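Local coordinates for PhnB protein (Bacillus cereus, PDB 3OMS), which is of unproven function but belongs to the glyoxalase superfamily and may be a 3-demethylubiquinone-9 3-methyltransferase, at residues F77-A82 / Y128-Q133; H100-D105 / L124-G129. One frame throughout, in Å; residues are numbered along the deposited sequence. Where two conformers were deposited one is given.

Contact 1 (F77-A82 / Y128-Q133); sequences FTFTPA and YGVSWQ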
loop_
_atom_site.group_PDB
_atom_site.type_symbol
_atom_site.label_atom_id
_atom_site.label_comp_id
_atom_site.label_asym_id
_atom_site.label_seq_id
_atom_site.Cartn_x
_atom_site.Cartn_y
_atom_site.Cartn_z
ATOM N N PHE A 77 5.876 14.178 -5.550
ATOM C CA PHE A 77 5.685 13.361 -4.343
ATOM C C PHE A 77 6.445 12.071 -4.487
ATOM O O PHE A 77 6.865 11.683 -5.603
ATOM C CB PHE A 77 4.179 13.046 -4.170
ATOM C CG PHE A 77 3.563 12.379 -5.374
ATOM C CD1 PHE A 77 3.708 11.024 -5.590
ATOM C CD2 PHE A 77 2.832 13.115 -6.283
ATOM C CE1 PHE A 77 3.154 10.435 -6.720
ATOM C CE2 PHE A 77 2.257 12.518 -7.402
ATOM C CZ PHE A 77 2.420 11.197 -7.620
ATOM N N THR A 78 6.566 11.343 -3.378
ATOM C CA THR A 78 7.035 9.962 -3.432
ATOM C C THR A 78 6.353 9.208 -2.298
ATOM O O THR A 78 5.317 9.656 -1.798
ATOM C CB THR A 78 8.608 9.866 -3.359
ATOM O OG1 THR A 78 9.054 8.503 -3.524
ATOM C CG2 THR A 78 9.131 10.466 -2.037
ATOM N N PHE A 79 6.923 8.087 -1.885
ATOM C CA PHE A 79 6.343 7.283 -0.833
ATOM C C PHE A 79 6.345 8.035 0.450
ATOM O O PHE A 79 7.263 8.854 0.691
ATOM C CB PHE A 79 7.114 5.973 -0.648
ATOM C CG PHE A 79 7.236 5.164 -1.899
ATOM C CD1 PHE A 79 6.159 4.391 -2.347
ATOM C CD2 PHE A 79 8.444 5.128 -2.614
ATOM C CE1 PHE A 79 6.285 3.649 -3.507
ATOM C CE2 PHE A 79 8.574 4.374 -3.775
ATOM C CZ PHE A 79 7.502 3.645 -4.218
ATOM N N THR A 80 5.302 7.819 1.264
ATOM C CA THR A 80 5.276 8.353 2.618
ATOM C C THR A 80 4.916 7.206 3.589
ATOM O O THR A 80 4.478 6.132 3.148
ATOM C CB THR A 80 4.283 9.494 2.812
ATOM O OG1 THR A 80 2.920 8.997 2.800
ATOM C CG2 THR A 80 4.454 10.625 1.757
ATOM N N PRO A 81 5.080 7.443 4.890
ATOM C CA PRO A 81 4.650 6.422 5.850
ATOM C C PRO A 81 3.145 6.285 6.009
ATOM O O PRO A 81 2.717 5.403 6.748
ATOM C CB PRO A 81 5.271 6.893 7.168
ATOM C CG PRO A 81 6.546 7.674 6.715
ATOM C CD PRO A 81 5.955 8.452 5.543
ATOM N N ALA A 82 2.338 7.098 5.307
ATOM C CA ALA A 82 0.881 7.020 5.495
ATOM C C ALA A 82 0.335 5.651 5.007
ATOM O O ALA A 82 -0.677 5.176 5.528
ATOM C CB ALA A 82 0.137 8.164 4.835
ATOM N N TYR A 128 14.572 3.148 -0.765
ATOM C CA TYR A 128 13.738 3.695 -1.833
ATOM C C TYR A 128 12.673 4.629 -1.312
ATOM O O TYR A 128 11.929 5.209 -2.099
ATOM C CB TYR A 128 13.114 2.527 -2.654
ATOM C CG TYR A 128 14.142 1.541 -3.154
ATOM C CD1 TYR A 128 14.999 1.876 -4.196
ATOM C CD2 TYR A 128 14.311 0.296 -2.545
ATOM C CE1 TYR A 128 15.977 1.008 -4.630
ATOM C CE2 TYR A 128 15.256 -0.550 -2.969
ATOM C CZ TYR A 128 16.097 -0.202 -4.012
ATOM O OH TYR A 128 17.079 -1.075 -4.423
ATOM N N GLY A 129 12.528 4.720 0.012
ATOM C CA GLY A 129 11.519 5.519 0.635
ATOM C C GLY A 129 10.240 4.776 1.015
ATOM O O GLY A 129 9.340 5.375 1.635
ATOM N N VAL A 130 10.173 3.489 0.703
ATOM C CA VAL A 130 9.008 2.658 1.006
ATOM C C VAL A 130 8.977 2.311 2.497
ATOM O O VAL A 130 10.025 1.944 3.070
ATOM C CB VAL A 130 8.987 1.350 0.194
ATOM C CG1 VAL A 130 7.797 0.410 0.678
ATOM C CG2 VAL A 130 8.850 1.685 -1.281
ATOM N N SER A 131 7.823 2.517 3.140
ATOM C CA SER A 131 7.717 2.356 4.609
ATOM C C SER A 131 7.286 0.928 4.972
ATOM O O SER A 131 6.238 0.388 4.470
ATOM C CB SER A 131 6.724 3.334 5.162
ATOM O OG SER A 131 6.877 3.557 6.553
ATOM N N TRP A 132 8.073 0.339 5.871
ATOM C CA TRP A 132 7.876 -1.025 6.339
ATOM C C TRP A 132 7.783 -1.086 7.871
ATOM O O TRP A 132 8.592 -0.461 8.611
ATOM C CB TRP A 132 9.061 -1.872 5.935
ATOM C CG TRP A 132 9.303 -2.073 4.484
ATOM C CD1 TRP A 132 10.002 -1.253 3.666
ATOM C CD2 TRP A 132 8.907 -3.200 3.685
ATOM N NE1 TRP A 132 10.083 -1.790 2.412
ATOM C CE2 TRP A 132 9.398 -2.976 2.383
ATOM C CE3 TRP A 132 8.199 -4.372 3.946
ATOM C CZ2 TRP A 132 9.217 -3.890 1.335
ATOM C CZ3 TRP A 132 7.974 -5.261 2.894
ATOM C CH2 TRP A 132 8.508 -5.024 1.607
ATOM N N GLN A 133 6.804 -1.867 8.344
ATOM C CA GLN A 133 6.671 -2.166 9.765
ATOM C C GLN A 133 6.876 -3.656 9.889
ATOM O O GLN A 133 6.418 -4.460 9.058
ATOM C CB GLN A 133 5.287 -1.841 10.338
ATOM C CG GLN A 133 4.910 -0.360 10.305
ATOM C CD GLN A 133 3.545 -0.135 10.897
ATOM O OE1 GLN A 133 3.305 -0.439 12.072
ATOM N NE2 GLN A 133 2.619 0.377 10.081
HETATM O O HOH W 1 11.294 7.912 -2.266
HETATM O O HOH W 2 9.660 8.316 1.795
HETATM O O HOH W 3 5.468 3.843 2.110
#
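Phe79 turns CG away from its own carbonyl carbon (chi1 -55°), and Val130 likewise sets CG2 anti to its carbonyl carbon, beside the backbone N. These two rotations bring the Val130 methyl over the centre of the Phe79 ring. The result is a CH-pi contact between the loop 77-82 and the residue just before strand 131-136, in a protein of the glyoxalase fold. CG2 of Val130 sits 3.6 Å from the ring centroid and only 7° off the ring normal. The Phe79 ring is therefore met squarely on that face. At its edge, near the ring plane, lies a backbone carbonyl: CD2 of Phe79 is 3.5 Å from Tyr128 O. Phe17 of strand 11-17 adds an edge-to-face ring contact, so the buried ring also joins the other sheet.

Gly129 brings its carbonyl to the root of the same side chain, with Phe79 CB 3.2 Å from Gly129 O. Gly129 has a positive phi, 95°, just before the chain enters the strand.

No direct hydrogen bond crosses between the segments. Three waters bridge them instead. One joins Thr78 OG1 to Tyr128 O. A second donates to both Phe79 O and Gly129 O. The third accepts from Ser131 N and lies 2.7 Å from Thr80 O.

Beyond Phe79, Pro81 packs on Ser131, whose OG is held by Trp123 NE1 of the neighbouring strand 121-125. Thr80 OG1 closes an ST turn by accepting from Ala82 N at 3.2 Å. The same hydroxyl bonds to Thr78 O of the second subunit, so this loop is also part of the dimer interface. The closest approach of Pro81 is its CA, 3.7 Å from Ser131 OG; CB follows at 3.8 Å.

Contact 2 (H100-D105 / L124-G129); sequences HKLAQD and LNDKYG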
loop_
_atom_site.group_PDB
_atom_site.type_symbol
_atom_site.label_atom_id
_atom_site.label_comp_id
_atom_site.label_asym_id
_atom_site.label_seq_id
_atom_site.Cartn_x
_atom_site.Cartn_y
_atom_site.Cartn_z
ATOM N N HIS A 100 17.292 -5.486 9.297
ATOM C CA HIS A 100 18.675 -5.028 9.054
ATOM C C HIS A 100 18.905 -4.810 7.565
ATOM O O HIS A 100 19.516 -3.845 7.167
ATOM C CB HIS A 100 19.656 -6.054 9.633
ATOM C CG HIS A 100 21.091 -5.845 9.264
ATOM N ND1 HIS A 100 21.843 -4.791 9.734
ATOM C CD2 HIS A 100 21.926 -6.602 8.513
ATOM C CE1 HIS A 100 23.077 -4.905 9.277
ATOM N NE2 HIS A 100 23.152 -5.997 8.539
ATOM N N LYS A 101 18.361 -5.713 6.753
ATOM C CA LYS A 101 18.510 -5.558 5.324
ATOM C C LYS A 101 17.767 -4.313 4.828
ATOM O O LYS A 101 18.315 -3.531 4.049
ATOM C CB LYS A 101 18.050 -6.832 4.585
ATOM C CG LYS A 101 19.096 -7.993 4.699
ATOM C CD LYS A 101 18.596 -9.215 3.960
ATOM C CE LYS A 101 19.560 -10.422 3.842
ATOM N NZ LYS A 101 18.666 -11.505 3.154
ATOM N N LEU A 102 16.509 -4.161 5.246
ATOM C CA LEU A 102 15.660 -3.017 4.825
ATOM C C LEU A 102 16.173 -1.672 5.351
ATOM O O LEU A 102 15.973 -0.628 4.713
ATOM C CB LEU A 102 14.208 -3.246 5.292
ATOM C CG LEU A 102 13.354 -4.281 4.581
ATOM C CD1 LEU A 102 12.067 -4.554 5.418
ATOM C CD2 LEU A 102 13.006 -3.801 3.163
ATOM N N ALA A 103 16.837 -1.701 6.516
ATOM C CA ALA A 103 17.419 -0.494 7.107
ATOM C C ALA A 103 18.619 0.079 6.334
ATOM O O ALA A 103 18.970 1.240 6.577
ATOM C CB ALA A 103 17.860 -0.780 8.612
ATOM N N GLN A 104 19.267 -0.708 5.447
ATOM C CA GLN A 104 20.516 -0.261 4.796
ATOM C C GLN A 104 20.212 0.954 3.929
ATOM O O GLN A 104 19.335 0.909 3.060
ATOM C CB GLN A 104 21.135 -1.358 3.948
ATOM C CG GLN A 104 21.366 -2.737 4.635
ATOM C CD GLN A 104 22.364 -2.771 5.826
ATOM O OE1 GLN A 104 22.323 -1.934 6.725
ATOM N NE2 GLN A 104 23.182 -3.823 5.863
ATOM N N ASP A 105 20.864 2.062 4.235
ATOM C CA ASP A 105 20.638 3.358 3.565
ATOM C C ASP A 105 19.176 3.817 3.676
ATOM O O ASP A 105 18.694 4.605 2.867
ATOM C CB ASP A 105 21.115 3.286 2.103
ATOM C CG ASP A 105 22.634 3.195 1.994
ATOM O OD1 ASP A 105 23.338 3.537 2.963
ATOM O OD2 ASP A 105 23.124 2.786 0.945
ATOM N N LEU A 124 10.516 1.427 9.664
ATOM C CA LEU A 124 11.529 2.157 8.908
ATOM C C LEU A 124 11.023 2.543 7.540
ATOM O O LEU A 124 9.945 2.056 7.103
ATOM C CB LEU A 124 12.770 1.273 8.737
ATOM C CG LEU A 124 12.641 -0.157 8.157
ATOM C CD1 LEU A 124 12.442 -0.056 6.620
ATOM C CD2 LEU A 124 13.918 -0.954 8.470
ATOM N N ASN A 125 11.777 3.423 6.880
ATOM C CA ASN A 125 11.690 3.597 5.430
ATOM C C ASN A 125 12.889 2.997 4.789
ATOM O O ASN A 125 13.999 3.187 5.268
ATOM C CB ASN A 125 11.644 5.084 5.060
ATOM C CG ASN A 125 10.439 5.820 5.633
ATOM O OD1 ASN A 125 10.560 7.012 5.978
ATOM N ND2 ASN A 125 9.286 5.201 5.651
ATOM N N ASP A 126 12.709 2.215 3.735
ATOM C CA ASP A 126 13.871 1.619 3.095
ATOM C C ASP A 126 14.593 2.654 2.202
ATOM O O ASP A 126 14.205 3.840 2.111
ATOM C CB ASP A 126 13.474 0.321 2.379
ATOM C CG ASP A 126 12.608 0.564 1.160
ATOM O OD1 ASP A 126 12.598 1.739 0.697
ATOM O OD2 ASP A 126 12.000 -0.431 0.673
ATOM N N LYS A 127 15.664 2.225 1.570
ATOM C CA LYS A 127 16.488 3.111 0.758
ATOM C C LYS A 127 15.705 3.746 -0.398
ATOM O O LYS A 127 16.178 4.693 -1.014
ATOM C CB LYS A 127 17.718 2.381 0.208
ATOM C CG LYS A 127 17.466 1.286 -0.837
ATOM C CD LYS A 127 18.754 0.643 -1.328
ATOM C CE LYS A 127 19.365 -0.347 -0.316
ATOM N NZ LYS A 127 18.650 -1.632 -0.010
ATOM N N TYR A 128 14.572 3.148 -0.765
ATOM C CA TYR A 128 13.738 3.695 -1.833
ATOM C C TYR A 128 12.673 4.629 -1.312
ATOM O O TYR A 128 11.929 5.209 -2.099
ATOM C CB TYR A 128 13.114 2.527 -2.654
ATOM C CG TYR A 128 14.142 1.541 -3.154
ATOM C CD1 TYR A 128 14.999 1.876 -4.196
ATOM C CD2 TYR A 128 14.311 0.296 -2.545
ATOM C CE1 TYR A 128 15.977 1.008 -4.630
ATOM C CE2 TYR A 128 15.256 -0.550 -2.969
ATOM C CZ TYR A 128 16.097 -0.202 -4.012
ATOM O OH TYR A 128 17.079 -1.075 -4.423
ATOM N N GLY A 129 12.528 4.720 0.012
ATOM C CA GLY A 129 11.519 5.519 0.635
ATOM C C GLY A 129 10.240 4.776 1.015
ATOM O O GLY A 129 9.340 5.375 1.635
HETATM O O HOH W 4 16.894 -0.271 2.243
HETATM O O HOH W 5 18.510 6.068 0.270
#
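The Asp126 carboxylate is the flat group beside the helix end, and Asp126 CB touches Leu102 O at 3.5 Å. Tyr128 N reaches Asp126 OD1 from above the carboxylate plane, 48° out of it, and closes an Asx turn. Within 124-129, Lys127 CG lies 3.5 Å above one face of the Tyr128 ring, offset toward its rim. Asp126 to Gly129 form a type I beta turn, which follows strand 121-125 and faces the C-terminal end of helix 92-103.

Asp126 OD1 also accepts from Val130 N, and OD2 is bonded to Tyr28 OH and Trp132 NE1. This buried carboxylate thus holds the turn and ties it to helix 21-29 and strand 131-136.

Apolar packing of Leu124 on Leu102 and Ala103 joins the helix to the sheet. Leu124 CD1 is 3.9 Å from Leu102 CB, while its other methyl, CD2, lies 3.6 Å from Ala103 N.

Two CA-H...O contacts run across: Asp126 CA to Leu102 O, and Lys127 CA to Asp105 O at 3.4 Å. The bend at chi3 of Lys127 (76°) places CE 3.6 Å from Gln104 O, and chi4 (68°) then sets NZ. The ammonium also makes a cation-pi contact with Phe27. A water donates to Asp105 O and Lys127 O. Another gathers four polar atoms: it donates to Leu102 O and Gln104 O and accepts from Lys127 N and, at 3.2 Å, from Lys127 NZ.

The two contacts have centres 10 Å apart and share Tyr128 and Gly129. Along the chain, loop 77-82 comes first, then the end of helix 92-103 and the residues after it, 100-105, and both meet the connection from strand 121-125 to strand 131-136. These two strands are neighbours in one mixed sheet. Contact 2 sets helix 92-103 against the sheet; contact 1 sets the loop before strand 83-89 against the start of strand 131-136 and the residues leading into it. Trp132 N to Leu124 O, 2.8 Å, probably bonds the strands directly. One hairpin connection thus links helix packing with a loop that also touches the second subunit.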